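Choline kinase (Cryptosporidium parvum, PDB 3MES) probably transfers the terminal phosphate of ATP to choline, and perhaps to ethanolamine, as a metal-dependent kinase. Local coordinates at residues B[129-135]-B[178-182]; B[265-269]-B[283-287]; B[299-303]-B[367-371]; B[306-310]-B[394-398]. All coordinates share one frame; numbering follows the deposited sequence.

In the fold
Contacts 1, 2 and 3 follow in series along the chain, whereas contacts 3 and 4 interlace: helix 294-303 leads into strand 307-308, and helix 364-376 into helix 391-411. Centres of consecutive contacts lie 11 to 13 Å apart, and those of contacts 1 and 4 about 29 Å apart on opposite sides of the chain's centre. Contact 1 packs the last parts of helices 120-132 and 165-179, and the residues after them, against the loops of contact 2, where ADP and N-propyl-tartramic acid lie. Arg-398 of contact 4 is hydrogen-bonded to Ser-367 and His-368 of contact 3, and both contacts touch decamethonium. The series runs from hydrophobic packing through the nucleotide end to the cation pocket.

Contact 1: residues B[129-135]-B[178-182]; sequences YLSNINI and LHIIN
Leu-178 and Ile-181 face Leu-130, Ile-133 and Ile-135 through methyl groups alone, and the shortest approach is Ile-135 CD1 to Leu-178 CD2 at 3.6 Å. Ile-135 reaches across with an extended chain, its CG1 anti to the carbonyl carbon (chi1 -73°), and its CD1 also lies 4.0 Å from Ile-181 CG2. Leu-178 meets both Ile-135 and Leu-130 at about a right angle, using one branch, CD2, for both; the gap from Leu-130 CD2 to Leu-178 CD2 is 4.1 Å. Ile-181 divides its work between two branches. CG1 sits between the backbone N and the carbonyl carbon (chi1 64°), which sends CD1 to within 3.9 Å of Leu-130 CD2, while CG2 takes Ile-133 CD1 at 4.1 Å. Ile-181 CD1 also comes to the edge of the Tyr-129 ring, near its plane, and the hydroxyl beyond that ring is hydrogen-bonded to Asp-187. A Schellman motif, with Asn-134 (positive phi) as C-prime residue, sets Ile-133 and Ile-135: Ile-135 N bonds to Leu-130 O and Asn-134 N to Ser-131 O. The contact joins the C-terminal part of helix 120-132 and the turn after it to the last part of helix 165-179 and the residues that follow; Phe-264 of strand 262-265 touches Leu-130, Leu-178 and Ile-181, and Met-283 of strand 281-283 packs on Ile-135 and Leu-178.

Contact 2: residues B[265-269]-B[283-287]; sequences AHNDL and MIDYE. With PT3 (N-propyl-tartramic acid), chain L; ADP (adenosine-5'-diphosphate), chain I.
His-266 NE2 donates to the backbone oxygen of Ile-284 at 2.7 Å, with an N-H...O angle of 155°. The acceptor lies in the imidazole plane, although the nitrogen stands above the plane of the carbonyl. At the other ring nitrogen, ND1 accepts the backbone N-H of Asp-268 at 3.1 Å, also close to the ring plane, so the imidazole is held at both nitrogens and ties its own loop to the facing one. The ring is brought across by CG lying anti to the backbone N (chi1 -175°). Leu-269 CD1 covers one face over its centre, and Tyr-286 CD1 lies 3.5 Å from His-266 CD2, the two rings being obliquely inclined. The same Leu-269 CD1 also rests on Met-283 CG at 3.7 Å. Nearer the ligands, Asp-268 OD2 stands 3.1 Å from O41 of N-propyl-tartramic acid. Asp-268 OD2 and Asp-285 OD1 are like-charged acceptors, not a bond, and the fit of Asp-285 against that ligand is doubtful; Asn-273 is hydrogen-bonded to Asp-285 OD1 and Asp-268 O. Ile-284 CD1 packs against the ribose of ADP, 3.6 Å from C3'. Asp-297 accepts the backbone N-H groups of His-266 and Asn-267. His-Asn-Asp in 265-269 fits Brenner's phosphotransferase motif, and Asp-Tyr-Glu in 283-287 opens the choline kinase motif; together they mark the active-site cleft of the choline/ethanolamine kinases, within the wider kinase-like fold.

Contact 3: residues B[299-303]-B[367-371]; sequences ANYFC and SHITW. With DME (decamethonium ion), chain K.
Two hydrogen bonds join the helices, and both end on Asn-300 OD1. Ser-367 OG donates to it at 2.8 Å and Trp-371 NE1 at 2.8 Å, the two reaching the oxygen from opposite faces of the amide plane, each tilted from that plane. The indole bond is bent, with an N-H...O angle of 139°, though OD1 lies close to the ring plane. Asn-300 extends its amide toward the second helix because CG is anti to the backbone N (chi1 -177°). This buried amide oxygen therefore has two donors, which should restrain its rotation, and Ser-367 OG itself has a further partner, Arg-398 NH2. Helix 294-303 carries the later part of the choline kinase motif, and the helical segments 299-303 and 367-371 cross at 79°, their axes 10.5 Å apart at closest, in the helical lobe of this kinase-like fold. Sulfur and van der Waals contacts follow one turn along, at Cys-303: Cys-303 CB is 3.9 Å from Ser-367 OG, and Cys-303 SG comes 3.8 Å from His-368 NE2, obliquely to the ring. His-368 is held from beyond the pair, ND1 being hydrogen-bonded to Arg-398 NE. The ligand contact uses a face of Trp-371. Methyl C18 of decamethonium sits over it, offset toward the rim, and C17 comes 3.3 Å from CZ3; both methyls belong to the quaternary nitrogen N12, a placement consistent with cation-pi attraction. The indole also meets Trp-374 and Tyr-288 edge-to-face.

Contact 4: residues B[306-310]-B[394-398]; sequences IYDYC and YANTR. With MG (magnesium ion), chain M; DME (decamethonium ion), chain K; PT3 (N-propyl-tartramic acid), chain L.
Tyr-394 carries CG anti to its backbone nitrogen (chi1 178°), while Arg-398 bends at chi2 and chi3 so that its chain folds back; together these bring the Arg-398 guanidinium over Tyr-307 and the Tyr-394 ring against Tyr-307 and Tyr-309. Arg-398 NH1 donates to Tyr-394 OH at 2.8 Å, the hydroxyl oxygen lying close to the guanidinium plane. One face of that group is covered by Tyr-307, whose CE2 lies 3.3 Å from Arg-398 CZ, with the planes 30° apart. Tyr-394 points its edge at the face of Tyr-307 (T-shaped, planes at 77°), and Tyr-309 in turn offers its edge to the face of Tyr-394 in an offset version of the same packing. Thr-397 CG2 touches the edge of Tyr-307. Tyr-307 OH is hydrogen-bonded to His-401, and Tyr-309 OH to Glu-304. Decamethonium C9 lies over one face of Tyr-309, and C18 is 3.4 Å from Tyr-394 OH. Magnesium is bound by Tyr-307 O at 2.3 Å; Glu-304 O and Glu-271 OE2 are among its other ligands. The tyrosine walls and the phenol oxygen suit a methylated ammonium, consistent with a choline site, while the bond from Arg-398 holds Tyr-394 in place and probably draws electron density from its oxygen.

Contact 1: residues B[129-135]-B[178-182]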
# COMPACT_ATOMS: atom_id res chain seq x y z
N TYR B 129 4.82 19.89 -11.71
CA TYR B 129 3.59 19.89 -10.93
C TYR B 129 3.50 18.63 -10.07
O TYR B 129 3.35 18.70 -8.85
CB TYR B 129 2.36 20.00 -11.84
CG TYR B 129 1.05 19.89 -11.09
CD1 TYR B 129 0.67 20.86 -10.17
CD2 TYR B 129 0.19 18.82 -11.31
CE1 TYR B 129 -0.52 20.77 -9.49
CE2 TYR B 129 -1.01 18.72 -10.63
CZ TYR B 129 -1.36 19.70 -9.72
OH TYR B 129 -2.55 19.61 -9.04
N LEU B 130 3.60 17.48 -10.73
CA LEU B 130 3.55 16.20 -10.04
C LEU B 130 4.59 16.15 -8.93
O LEU B 130 4.36 15.58 -7.86
CB LEU B 130 3.77 15.06 -11.04
CG LEU B 130 2.71 14.97 -12.14
CD1 LEU B 130 3.05 13.87 -13.13
CD2 LEU B 130 1.33 14.76 -11.54
N SER B 131 5.75 16.74 -9.20
CA SER B 131 6.81 16.82 -8.21
C SER B 131 6.35 17.67 -7.03
O SER B 131 6.61 17.34 -5.88
CB SER B 131 8.08 17.41 -8.84
OG SER B 131 9.17 17.36 -7.94
N ASN B 132 5.66 18.77 -7.34
CA ASN B 132 5.21 19.72 -6.32
C ASN B 132 4.09 19.22 -5.41
O ASN B 132 4.03 19.59 -4.24
CB ASN B 132 4.82 21.05 -6.96
CG ASN B 132 5.99 22.02 -7.05
OD1 ASN B 132 6.26 22.59 -8.11
ND2 ASN B 132 6.69 22.20 -5.94
N ILE B 133 3.20 18.39 -5.94
CA ILE B 133 2.16 17.79 -5.11
C ILE B 133 2.62 16.44 -4.57
O ILE B 133 1.82 15.63 -4.10
CB ILE B 133 0.81 17.63 -5.84
CG1 ILE B 133 0.94 16.69 -7.04
CG2 ILE B 133 0.28 18.99 -6.27
CD1 ILE B 133 -0.35 16.49 -7.79
N ASN B 134 3.93 16.20 -4.67
CA ASN B 134 4.57 15.08 -3.98
C ASN B 134 4.25 13.69 -4.50
O ASN B 134 4.43 12.70 -3.79
CB ASN B 134 4.28 15.17 -2.48
CG ASN B 134 4.89 16.40 -1.85
OD1 ASN B 134 4.29 17.03 -0.97
ND2 ASN B 134 6.08 16.77 -2.30
N ILE B 135 3.79 13.60 -5.74
CA ILE B 135 3.59 12.30 -6.37
C ILE B 135 4.88 11.84 -7.05
O ILE B 135 5.39 10.76 -6.75
CB ILE B 135 2.43 12.32 -7.38
CG1 ILE B 135 1.09 12.38 -6.64
CG2 ILE B 135 2.50 11.08 -8.27
CD1 ILE B 135 -0.11 12.49 -7.55
N LEU B 178 -3.48 9.11 -8.20
CA LEU B 178 -2.93 9.95 -9.26
C LEU B 178 -4.04 10.38 -10.22
O LEU B 178 -4.00 11.48 -10.77
CB LEU B 178 -1.83 9.19 -10.00
CG LEU B 178 -1.03 9.89 -11.09
CD1 LEU B 178 -1.53 9.52 -12.48
CD2 LEU B 178 -1.02 11.41 -10.89
N HIS B 179 -5.02 9.51 -10.41
CA HIS B 179 -6.10 9.75 -11.36
C HIS B 179 -7.03 10.89 -10.96
O HIS B 179 -7.55 11.60 -11.82
CB HIS B 179 -6.89 8.46 -11.58
CG HIS B 179 -6.30 7.56 -12.61
ND1 HIS B 179 -7.06 6.65 -13.33
CD2 HIS B 179 -5.03 7.43 -13.07
CE1 HIS B 179 -6.28 6.00 -14.17
NE2 HIS B 179 -5.04 6.46 -14.03
N ILE B 180 -7.25 11.06 -9.66
CA ILE B 180 -8.25 12.02 -9.17
C ILE B 180 -7.77 13.47 -9.11
O ILE B 180 -8.57 14.38 -8.90
CB ILE B 180 -8.81 11.60 -7.79
CG1 ILE B 180 -7.67 11.34 -6.80
CG2 ILE B 180 -9.69 10.38 -7.91
CD1 ILE B 180 -7.10 12.59 -6.19
N ILE B 181 -6.47 13.70 -9.29
CA ILE B 181 -5.91 15.04 -9.12
C ILE B 181 -6.57 16.10 -10.01
O ILE B 181 -6.67 17.27 -9.62
CB ILE B 181 -4.38 15.07 -9.35
CG1 ILE B 181 -4.05 14.69 -10.80
CG2 ILE B 181 -3.68 14.16 -8.35
CD1 ILE B 181 -2.57 14.55 -11.07
N ASN B 182 -7.03 15.70 -11.19
CA ASN B 182 -7.63 16.65 -12.13
C ASN B 182 -9.06 17.03 -11.77
O ASN B 182 -9.67 17.86 -12.45
CB ASN B 182 -7.56 16.13 -13.57
CG ASN B 182 -8.49 14.95 -13.81
OD1 ASN B 182 -9.27 14.94 -14.75
ND2 ASN B 182 -8.40 13.94 -12.94

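Contact 2: residues B[265-269]-B[283-287]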
# COMPACT_ATOMS: atom_id res chain seq x y z
N ALA B 265 -3.67 10.39 -16.25
CA ALA B 265 -3.11 9.05 -16.31
C ALA B 265 -1.59 9.04 -16.36
O ALA B 265 -0.97 9.99 -16.83
CB ALA B 265 -3.68 8.30 -17.50
N HIS B 266 -1.00 7.95 -15.88
CA HIS B 266 0.44 7.74 -15.98
C HIS B 266 0.80 7.38 -17.42
O HIS B 266 1.73 7.94 -17.99
CB HIS B 266 0.87 6.61 -15.04
CG HIS B 266 2.35 6.40 -14.99
ND1 HIS B 266 3.03 5.67 -15.94
CD2 HIS B 266 3.28 6.83 -14.10
CE1 HIS B 266 4.32 5.65 -15.64
NE2 HIS B 266 4.50 6.35 -14.53
N ASN B 267 0.06 6.43 -17.98
CA ASN B 267 0.16 6.08 -19.40
C ASN B 267 1.32 5.15 -19.77
O ASN B 267 1.52 4.84 -20.94
CB ASN B 267 0.19 7.34 -20.26
CG ASN B 267 -1.17 8.00 -20.38
OD1 ASN B 267 -2.20 7.32 -20.43
ND2 ASN B 267 -1.19 9.33 -20.44
N ASP B 268 2.07 4.70 -18.77
CA ASP B 268 3.21 3.83 -19.02
C ASP B 268 3.60 3.12 -17.73
O ASP B 268 4.78 2.87 -17.47
CB ASP B 268 4.40 4.64 -19.53
CG ASP B 268 5.59 3.77 -19.90
OD1 ASP B 268 5.39 2.62 -20.33
OD2 ASP B 268 6.74 4.25 -19.77
N LEU B 269 2.59 2.80 -16.92
CA LEU B 269 2.85 2.21 -15.61
C LEU B 269 3.23 0.74 -15.73
O LEU B 269 2.43 -0.14 -15.42
CB LEU B 269 1.65 2.39 -14.68
CG LEU B 269 1.93 2.19 -13.19
CD1 LEU B 269 3.07 3.10 -12.73
CD2 LEU B 269 0.68 2.43 -12.36
N MET B 283 5.66 5.22 -8.09
CA MET B 283 5.63 5.34 -9.54
C MET B 283 6.70 6.30 -10.03
O MET B 283 6.96 7.33 -9.39
CB MET B 283 4.25 5.83 -10.00
CG MET B 283 3.08 4.96 -9.55
SD MET B 283 1.48 5.70 -9.95
CE MET B 283 1.55 7.19 -8.96
N ILE B 284 7.32 5.97 -11.15
CA ILE B 284 8.27 6.88 -11.79
C ILE B 284 8.02 6.95 -13.30
O ILE B 284 7.14 6.27 -13.82
CB ILE B 284 9.73 6.48 -11.53
CG1 ILE B 284 9.98 5.03 -11.97
CG2 ILE B 284 10.08 6.65 -10.06
CD1 ILE B 284 11.44 4.66 -12.05
N ASP B 285 8.80 7.78 -13.98
CA ASP B 285 8.72 7.91 -15.43
C ASP B 285 7.34 8.39 -15.87
O ASP B 285 6.51 7.60 -16.32
CB ASP B 285 9.06 6.58 -16.10
CG ASP B 285 9.33 6.73 -17.59
OD1 ASP B 285 9.36 5.70 -18.30
OD2 ASP B 285 9.52 7.88 -18.04
N TYR B 286 7.12 9.70 -15.75
CA TYR B 286 5.83 10.30 -16.11
C TYR B 286 5.90 11.02 -17.44
O TYR B 286 5.12 11.93 -17.70
CB TYR B 286 5.39 11.29 -15.02
CG TYR B 286 5.27 10.69 -13.64
CD1 TYR B 286 4.07 10.15 -13.20
CD2 TYR B 286 6.35 10.68 -12.77
CE1 TYR B 286 3.95 9.61 -11.93
CE2 TYR B 286 6.24 10.13 -11.50
CZ TYR B 286 5.04 9.60 -11.09
OH TYR B 286 4.93 9.06 -9.83
N GLU B 287 6.83 10.61 -18.30
CA GLU B 287 7.04 11.31 -19.57
C GLU B 287 5.85 11.18 -20.53
O GLU B 287 5.73 11.97 -21.47
CB GLU B 287 8.33 10.85 -20.26
CG GLU B 287 8.11 10.01 -21.51
CD GLU B 287 9.35 9.94 -22.39
OE1 GLU B 287 9.21 10.07 -23.62
OE2 GLU B 287 10.47 9.75 -21.85
O1 PT3 L . 10.62 5.66 -20.15
O11 PT3 L . 11.56 6.14 -22.12
C1 PT3 L . 11.18 5.35 -21.23
C2 PT3 L . 11.39 3.86 -21.47
O2 PT3 L . 12.11 3.64 -22.69
C3 PT3 L . 10.01 3.20 -21.55
O3 PT3 L . 9.84 2.55 -22.81
C4 PT3 L . 9.92 2.20 -20.42
O41 PT3 L . 8.85 2.00 -19.84
N4 PT3 L . 11.07 1.60 -20.11
C41 PT3 L . 11.17 0.62 -19.03
C42 PT3 L . 12.47 -0.18 -19.18
C43 PT3 L . 12.18 -1.67 -19.34
PB ADP I . 14.81 8.51 -20.01
O1B ADP I . 16.13 8.59 -20.73
O2B ADP I . 14.25 9.84 -19.58
O3B ADP I . 13.81 7.58 -20.65
PA ADP I . 14.12 7.35 -17.51
O1A ADP I . 13.04 6.53 -18.18
O2A ADP I . 13.76 8.55 -16.67
O3A ADP I . 15.20 7.80 -18.62
O5' ADP I . 15.02 6.35 -16.64
C5' ADP I . 14.74 6.14 -15.26
C4' ADP I . 15.37 4.82 -14.86
O4' ADP I . 16.50 5.08 -14.04
C3' ADP I . 14.39 4.00 -14.04
O3' ADP I . 14.15 2.75 -14.67
C2' ADP I . 15.05 3.81 -12.70
O2' ADP I . 15.59 2.48 -12.63
C1' ADP I . 16.17 4.83 -12.68
N9 ADP I . 15.68 6.10 -12.10
C8 ADP I . 15.26 7.17 -12.79
N7 ADP I . 14.86 8.17 -11.97
C5 ADP I . 15.03 7.74 -10.70
C6 ADP I . 14.81 8.29 -9.35
N6 ADP I . 14.32 9.54 -9.18
N1 ADP I . 15.12 7.51 -8.29
C2 ADP I . 15.61 6.26 -8.45
N3 ADP I . 15.84 5.69 -9.65
C4 ADP I . 15.57 6.37 -10.79

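Contact 3: residues B[299-303]-B[367-371]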
# COMPACT_ATOMS: atom_id res chain seq x y z
N ALA B 299 -5.91 -0.61 -18.36
CA ALA B 299 -5.73 -1.67 -19.35
C ALA B 299 -4.27 -1.79 -19.77
O ALA B 299 -3.78 -2.89 -20.03
CB ALA B 299 -6.63 -1.44 -20.56
N ASN B 300 -3.57 -0.66 -19.83
CA ASN B 300 -2.15 -0.69 -20.17
C ASN B 300 -1.33 -1.41 -19.11
O ASN B 300 -0.43 -2.19 -19.42
CB ASN B 300 -1.59 0.72 -20.37
CG ASN B 300 -0.14 0.71 -20.79
OD1 ASN B 300 0.18 0.41 -21.94
ND2 ASN B 300 0.76 1.02 -19.86
N TYR B 301 -1.64 -1.13 -17.84
CA TYR B 301 -0.98 -1.82 -16.74
C TYR B 301 -1.26 -3.32 -16.82
O TYR B 301 -0.36 -4.14 -16.66
CB TYR B 301 -1.44 -1.26 -15.40
CG TYR B 301 -1.08 -2.14 -14.23
CD1 TYR B 301 0.23 -2.19 -13.74
CD2 TYR B 301 -2.04 -2.94 -13.62
CE1 TYR B 301 0.56 -3.01 -12.68
CE2 TYR B 301 -1.71 -3.76 -12.55
CZ TYR B 301 -0.41 -3.79 -12.09
OH TYR B 301 -0.10 -4.61 -11.04
N PHE B 302 -2.52 -3.68 -17.07
CA PHE B 302 -2.88 -5.09 -17.20
C PHE B 302 -2.05 -5.75 -18.29
O PHE B 302 -1.64 -6.90 -18.15
CB PHE B 302 -4.38 -5.26 -17.50
CG PHE B 302 -5.27 -5.00 -16.31
CD1 PHE B 302 -4.76 -4.99 -15.03
CD2 PHE B 302 -6.63 -4.79 -16.48
CE1 PHE B 302 -5.57 -4.76 -13.94
CE2 PHE B 302 -7.45 -4.56 -15.40
CZ PHE B 302 -6.93 -4.55 -14.12
N CYS B 303 -1.81 -5.03 -19.38
CA CYS B 303 -1.07 -5.58 -20.52
C CYS B 303 0.39 -5.88 -20.20
O CYS B 303 0.97 -6.82 -20.75
CB CYS B 303 -1.16 -4.65 -21.72
SG CYS B 303 -2.71 -4.73 -22.64
N SER B 367 -3.60 0.02 -26.02
CA SER B 367 -2.24 -0.21 -25.54
C SER B 367 -1.36 -0.92 -26.56
O SER B 367 -0.24 -0.49 -26.84
CB SER B 367 -2.27 -1.00 -24.23
OG SER B 367 -0.96 -1.30 -23.77
N HIS B 368 -1.88 -2.01 -27.13
CA HIS B 368 -1.13 -2.78 -28.12
C HIS B 368 -0.80 -1.97 -29.37
O HIS B 368 0.27 -2.11 -29.96
CB HIS B 368 -1.90 -4.04 -28.53
CG HIS B 368 -1.99 -5.08 -27.45
ND1 HIS B 368 -0.89 -5.52 -26.76
CD2 HIS B 368 -3.05 -5.77 -26.97
CE1 HIS B 368 -1.27 -6.44 -25.88
NE2 HIS B 368 -2.57 -6.60 -25.99
N ILE B 369 -1.73 -1.12 -29.79
CA ILE B 369 -1.53 -0.31 -30.98
C ILE B 369 -0.58 0.86 -30.70
O ILE B 369 0.31 1.15 -31.49
CB ILE B 369 -2.86 0.22 -31.55
CG1 ILE B 369 -3.50 -0.84 -32.45
CG2 ILE B 369 -2.63 1.51 -32.33
CD1 ILE B 369 -4.79 -0.39 -33.09
N THR B 370 -0.79 1.52 -29.57
CA THR B 370 0.03 2.66 -29.19
C THR B 370 1.51 2.28 -29.12
O THR B 370 2.34 2.87 -29.80
CB THR B 370 -0.41 3.24 -27.83
OG1 THR B 370 -1.79 3.63 -27.90
CG2 THR B 370 0.44 4.43 -27.45
N TRP B 371 1.83 1.30 -28.29
CA TRP B 371 3.22 0.92 -28.09
C TRP B 371 3.81 0.22 -29.31
O TRP B 371 5.03 0.18 -29.48
CB TRP B 371 3.36 0.08 -26.83
CG TRP B 371 3.04 0.86 -25.60
CD1 TRP B 371 2.03 0.62 -24.71
CD2 TRP B 371 3.71 2.03 -25.12
NE1 TRP B 371 2.04 1.56 -23.71
CE2 TRP B 371 3.07 2.44 -23.94
CE3 TRP B 371 4.81 2.77 -25.58
CZ2 TRP B 371 3.48 3.56 -23.21
CZ3 TRP B 371 5.21 3.88 -24.86
CH2 TRP B 371 4.55 4.26 -23.69
N1 DME K . 16.23 -2.88 -18.65
C2 DME K . 16.65 -2.37 -19.97
C3 DME K . 15.58 -1.44 -20.54
C4 DME K . 15.79 -1.20 -22.04
C5 DME K . 14.76 -0.23 -22.61
C6 DME K . 13.36 -0.85 -22.64
C7 DME K . 12.85 -1.00 -24.08
C8 DME K . 11.55 -0.22 -24.30
C9 DME K . 10.32 -1.09 -24.07
C10 DME K . 9.23 -0.33 -23.31
C11 DME K . 7.84 -0.75 -23.77
N12 DME K . 6.81 0.07 -23.10
C13 DME K . 16.67 -4.27 -18.49
C14 DME K . 16.83 -2.05 -17.60
C15 DME K . 14.76 -2.82 -18.56
C16 DME K . 6.95 -0.06 -21.64
C17 DME K . 6.99 1.47 -23.49
C18 DME K . 5.48 -0.41 -23.50

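Contact 4: residues B[306-310]-B[394-398]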
# COMPACT_ATOMS: atom_id res chain seq x y z
N ILE B 306 2.15 -9.15 -19.51
CA ILE B 306 2.57 -10.03 -20.59
C ILE B 306 4.03 -9.82 -21.02
O ILE B 306 4.66 -10.73 -21.55
CB ILE B 306 1.68 -9.84 -21.84
CG1 ILE B 306 0.22 -10.18 -21.50
CG2 ILE B 306 2.19 -10.69 -22.99
CD1 ILE B 306 -0.78 -9.71 -22.55
N TYR B 307 4.55 -8.62 -20.79
CA TYR B 307 5.86 -8.26 -21.34
C TYR B 307 6.95 -8.11 -20.28
O TYR B 307 6.86 -7.29 -19.37
CB TYR B 307 5.75 -7.01 -22.21
CG TYR B 307 4.61 -7.13 -23.19
CD1 TYR B 307 4.71 -7.95 -24.31
CD2 TYR B 307 3.42 -6.46 -22.98
CE1 TYR B 307 3.66 -8.08 -25.20
CE2 TYR B 307 2.36 -6.58 -23.87
CZ TYR B 307 2.49 -7.39 -24.97
OH TYR B 307 1.44 -7.52 -25.85
N ASP B 308 7.98 -8.94 -20.42
CA ASP B 308 9.13 -8.92 -19.52
C ASP B 308 10.32 -8.35 -20.28
O ASP B 308 10.81 -8.95 -21.23
CB ASP B 308 9.44 -10.34 -19.05
CG ASP B 308 10.45 -10.38 -17.92
OD1 ASP B 308 10.74 -9.31 -17.33
OD2 ASP B 308 10.96 -11.47 -17.63
N TYR B 309 10.78 -7.17 -19.86
CA TYR B 309 11.89 -6.50 -20.53
C TYR B 309 13.23 -6.77 -19.84
O TYR B 309 14.18 -6.02 -20.01
CB TYR B 309 11.64 -4.99 -20.61
CG TYR B 309 10.23 -4.64 -21.02
CD1 TYR B 309 9.77 -4.90 -22.31
CD2 TYR B 309 9.35 -4.06 -20.13
CE1 TYR B 309 8.48 -4.59 -22.69
CE2 TYR B 309 8.06 -3.74 -20.49
CZ TYR B 309 7.63 -4.01 -21.77
OH TYR B 309 6.34 -3.70 -22.14
N CYS B 310 13.28 -7.85 -19.06
CA CYS B 310 14.52 -8.25 -18.40
C CYS B 310 15.12 -9.49 -19.05
O CYS B 310 15.31 -10.51 -18.39
CB CYS B 310 14.27 -8.51 -16.91
SG CYS B 310 14.02 -7.02 -15.93
N TYR B 394 9.39 -6.24 -31.30
CA TYR B 394 8.46 -5.90 -30.23
C TYR B 394 7.16 -5.33 -30.78
O TYR B 394 6.08 -5.60 -30.27
CB TYR B 394 9.08 -4.92 -29.23
CG TYR B 394 8.13 -4.52 -28.13
CD1 TYR B 394 7.77 -5.42 -27.13
CD2 TYR B 394 7.58 -3.24 -28.09
CE1 TYR B 394 6.90 -5.06 -26.12
CE2 TYR B 394 6.71 -2.87 -27.08
CZ TYR B 394 6.37 -3.79 -26.10
OH TYR B 394 5.51 -3.43 -25.09
N ALA B 395 7.28 -4.52 -31.84
CA ALA B 395 6.12 -3.95 -32.49
C ALA B 395 5.27 -5.05 -33.13
O ALA B 395 4.05 -5.07 -32.98
CB ALA B 395 6.54 -2.94 -33.54
N ASN B 396 5.94 -5.97 -33.82
CA ASN B 396 5.26 -7.13 -34.41
C ASN B 396 4.44 -7.86 -33.36
O ASN B 396 3.34 -8.33 -33.64
CB ASN B 396 6.29 -8.09 -35.00
CG ASN B 396 6.84 -7.62 -36.33
OD1 ASN B 396 7.83 -8.16 -36.83
ND2 ASN B 396 6.20 -6.61 -36.91
N THR B 397 4.98 -7.95 -32.15
CA THR B 397 4.31 -8.66 -31.07
C THR B 397 3.07 -7.92 -30.60
O THR B 397 1.98 -8.50 -30.51
CB THR B 397 5.27 -8.91 -29.89
OG1 THR B 397 6.43 -9.60 -30.37
CG2 THR B 397 4.60 -9.74 -28.82
N ARG B 398 3.21 -6.63 -30.30
CA ARG B 398 2.07 -5.83 -29.86
C ARG B 398 0.95 -5.85 -30.89
O ARG B 398 -0.22 -5.97 -30.54
CB ARG B 398 2.49 -4.39 -29.55
CG ARG B 398 3.57 -4.25 -28.49
CD ARG B 398 3.25 -5.05 -27.23
NE ARG B 398 1.95 -4.74 -26.65
CZ ARG B 398 1.75 -3.84 -25.69
NH1 ARG B 398 2.77 -3.16 -25.18
NH2 ARG B 398 0.52 -3.63 -25.23
MG MG M . 5.67 -5.65 -18.37
N1 DME K . 16.23 -2.88 -18.65
C2 DME K . 16.65 -2.37 -19.97
C3 DME K . 15.58 -1.44 -20.54
C4 DME K . 15.79 -1.20 -22.04
C5 DME K . 14.76 -0.23 -22.61
C6 DME K . 13.36 -0.85 -22.64
C7 DME K . 12.85 -1.00 -24.08
C8 DME K . 11.55 -0.22 -24.30
C9 DME K . 10.32 -1.09 -24.07
C10 DME K . 9.23 -0.33 -23.31
C11 DME K . 7.84 -0.75 -23.77
N12 DME K . 6.81 0.07 -23.10
C13 DME K . 16.67 -4.27 -18.49
C14 DME K . 16.83 -2.05 -17.60
C15 DME K . 14.76 -2.82 -18.56
C16 DME K . 6.95 -0.06 -21.64
C17 DME K . 6.99 1.47 -23.49
C18 DME K . 5.48 -0.41 -23.50
O1 PT3 L . 10.62 5.66 -20.15
O11 PT3 L . 11.56 6.14 -22.12
C1 PT3 L . 11.18 5.35 -21.23
C2 PT3 L . 11.39 3.86 -21.47
O2 PT3 L . 12.11 3.64 -22.69
C3 PT3 L . 10.01 3.20 -21.55
O3 PT3 L . 9.84 2.55 -22.81
C4 PT3 L . 9.92 2.20 -20.42
O41 PT3 L . 8.85 2.00 -19.84
N4 PT3 L . 11.07 1.60 -20.11
C41 PT3 L . 11.17 0.62 -19.03
C42 PT3 L . 12.47 -0.18 -19.18
C43 PT3 L . 12.18 -1.67 -19.34